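Local coordinates for protein SPT6 (PDB 2XP1) that probably binds RNA polymerase II through noncanonical tandem SH2 domains at the C-terminal end of a transcription elongation factor, at residues A[114-118]-A[140-146]. Numbering follows the deposited sequence.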
loop_
_atom_site.group_PDB
_atom_site.type_symbol
_atom_site.label_atom_id
_atom_site.label_comp_id
_atom_site.label_asym_id
_atom_site.label_seq_id
_atom_site.Cartn_x
_atom_site.Cartn_y
_atom_site.Cartn_z
ATOM N N LEU A 114 4.419 19.956 -27.081
ATOM C CA LEU A 114 3.220 19.161 -27.263
ATOM C C LEU A 114 1.987 19.824 -26.640
ATOM O O LEU A 114 0.943 19.909 -27.287
ATOM C CB LEU A 114 3.433 17.744 -26.739
ATOM C CG LEU A 114 2.443 16.695 -27.256
ATOM C CD1 LEU A 114 2.714 16.284 -28.719
ATOM C CD2 LEU A 114 2.431 15.476 -26.333
ATOM N N LEU A 115 2.115 20.321 -25.410
ATOM C CA LEU A 115 0.997 20.993 -24.738
ATOM C C LEU A 115 0.488 22.236 -25.507
ATOM O O LEU A 115 -0.663 22.638 -25.341
ATOM C CB LEU A 115 1.346 21.351 -23.280
ATOM C CG LEU A 115 1.528 20.328 -22.145
ATOM C CD1 LEU A 115 2.188 20.999 -20.966
ATOM C CD2 LEU A 115 0.240 19.691 -21.663
ATOM N N SER A 116 1.343 22.819 -26.351
ATOM C CA SER A 116 1.022 24.053 -27.083
ATOM C C SER A 116 0.405 23.770 -28.427
ATOM O O SER A 116 -0.101 24.692 -29.090
ATOM C CB SER A 116 2.277 24.900 -27.302
ATOM O OG SER A 116 2.674 25.557 -26.112
ATOM N N SER A 117 0.465 22.504 -28.837
ATOM C CA SER A 117 -0.036 22.081 -30.150
ATOM C C SER A 117 -1.556 21.938 -30.174
ATOM O O SER A 117 -2.131 21.628 -31.218
ATOM C CB SER A 117 0.605 20.755 -30.564
ATOM O OG SER A 117 0.072 19.683 -29.804
ATOM N N PHE A 118 -2.173 22.157 -29.008
ATOM C CA PHE A 118 -3.627 22.032 -28.759
ATOM C C PHE A 118 -4.491 22.798 -29.772
ATOM O O PHE A 118 -4.325 24.001 -29.928
ATOM C CB PHE A 118 -3.919 22.460 -27.296
ATOM C CG PHE A 118 -5.393 22.607 -26.953
ATOM C CD1 PHE A 118 -6.064 21.599 -26.269
ATOM C CD2 PHE A 118 -6.105 23.774 -27.293
ATOM C CE1 PHE A 118 -7.429 21.739 -25.936
ATOM C CE2 PHE A 118 -7.464 23.917 -26.969
ATOM C CZ PHE A 118 -8.126 22.903 -26.285
ATOM N N ALA A 140 0.440 16.380 -17.004
ATOM C CA ALA A 140 0.082 17.702 -17.515
ATOM C C ALA A 140 -0.912 17.564 -18.645
ATOM O O ALA A 140 -0.735 16.740 -19.535
ATOM C CB ALA A 140 1.315 18.443 -18.033
ATOM N N TYR A 141 -1.960 18.370 -18.621
ATOM C CA TYR A 141 -2.918 18.293 -19.692
ATOM C C TYR A 141 -3.502 19.617 -20.115
ATOM O O TYR A 141 -3.638 20.522 -19.305
ATOM C CB TYR A 141 -3.994 17.262 -19.398
ATOM C CG TYR A 141 -4.896 17.562 -18.246
ATOM C CD1 TYR A 141 -6.185 18.046 -18.477
ATOM C CD2 TYR A 141 -4.505 17.305 -16.927
ATOM C CE1 TYR A 141 -7.060 18.317 -17.430
ATOM C CE2 TYR A 141 -5.386 17.556 -15.857
ATOM C CZ TYR A 141 -6.669 18.063 -16.130
ATOM O OH TYR A 141 -7.574 18.329 -15.120
ATOM N N ASN A 142 -3.855 19.707 -21.394
ATOM C CA ASN A 142 -4.415 20.913 -21.966
ATOM C C ASN A 142 -5.789 20.657 -22.610
ATOM O O ASN A 142 -5.907 19.917 -23.612
ATOM C CB ASN A 142 -3.415 21.532 -22.951
ATOM C CG ASN A 142 -3.684 23.005 -23.226
ATOM O OD1 ASN A 142 -4.571 23.615 -22.628
ATOM N ND2 ASN A 142 -2.916 23.581 -24.143
ATOM N N ASN A 143 -6.817 21.264 -21.999
ATOM C CA ASN A 143 -8.220 21.185 -22.435
ATOM C C ASN A 143 -8.785 22.582 -22.757
ATOM O O ASN A 143 -9.980 22.755 -22.930
ATOM C CB ASN A 143 -9.076 20.512 -21.348
ATOM C CG ASN A 143 -9.159 21.339 -20.048
ATOM O OD1 ASN A 143 -8.508 22.379 -19.901
ATOM N ND2 ASN A 143 -9.968 20.870 -19.104
ATOM N N GLY A 144 -7.897 23.561 -22.863
ATOM C CA GLY A 144 -8.262 24.965 -22.890
ATOM C C GLY A 144 -7.195 25.650 -22.064
ATOM O O GLY A 144 -6.469 26.515 -22.572
ATOM N N SER A 145 -7.079 25.233 -20.799
ATOM C CA SER A 145 -5.936 25.613 -19.950
ATOM C C SER A 145 -5.049 24.420 -19.513
ATOM O O SER A 145 -5.542 23.308 -19.272
ATOM C CB SER A 145 -6.379 26.463 -18.733
ATOM O OG SER A 145 -7.622 26.033 -18.181
ATOM N N ILE A 146 -3.742 24.665 -19.429
ATOM C CA ILE A 146 -2.787 23.668 -18.945
ATOM C C ILE A 146 -2.916 23.466 -17.413
ATOM O O ILE A 146 -2.583 24.363 -16.635
ATOM C CB ILE A 146 -1.323 24.019 -19.371
ATOM C CG1 ILE A 146 -1.271 24.425 -20.844
ATOM C CG2 ILE A 146 -0.373 22.832 -19.157
ATOM C CD1 ILE A 146 -0.050 25.278 -21.226
#
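In the second half of the tandem SH2 fragment, the last turn of helix 112-116 meets the end of strand 136-142 and its turn into strand 146-153, with Leu115 and Phe118 facing Asn142. Asn142 is buried and uses its amide as a bridge: ND2 gives a nearly straight hydrogen bond (160°) to Leu115 O, 2.7 Å away, and that oxygen lies close to the amide plane. Because CG stands anti to the backbone N (chi1 -160°), the amide reaches across to the helix, while its other end, OD1, takes a weak bond from Gly144 N. One asparagine thus serves both helix end and turn. Helix packing against a central antiparallel sheet is the SH2 architecture, and here Leu115 supplies the apolar part: CD1 lies 3.6 Å from Ile146 CG2 on the neighbouring strand, and CD2 sits 4.0 Å from Ala140 CB, a methyl small enough to let the leucine close over the strand. Just past the helix, the Phe118 ring covers the turn. Its CD1 reaches to 3.1 Å from Asn142 O, Asn142 OD1 lies over one face, ring and amide planes being 27° apart, and Gly144 N approaches CZ obliquely at 3.5 Å. With an alanine in place of Phe118, the Asn142 amide and the turn backbone would probably lose their apolar cover. At Gly144 a beta carbon would collide with the Asn143 carbonyl oxygen, so this turn position needs a glycine.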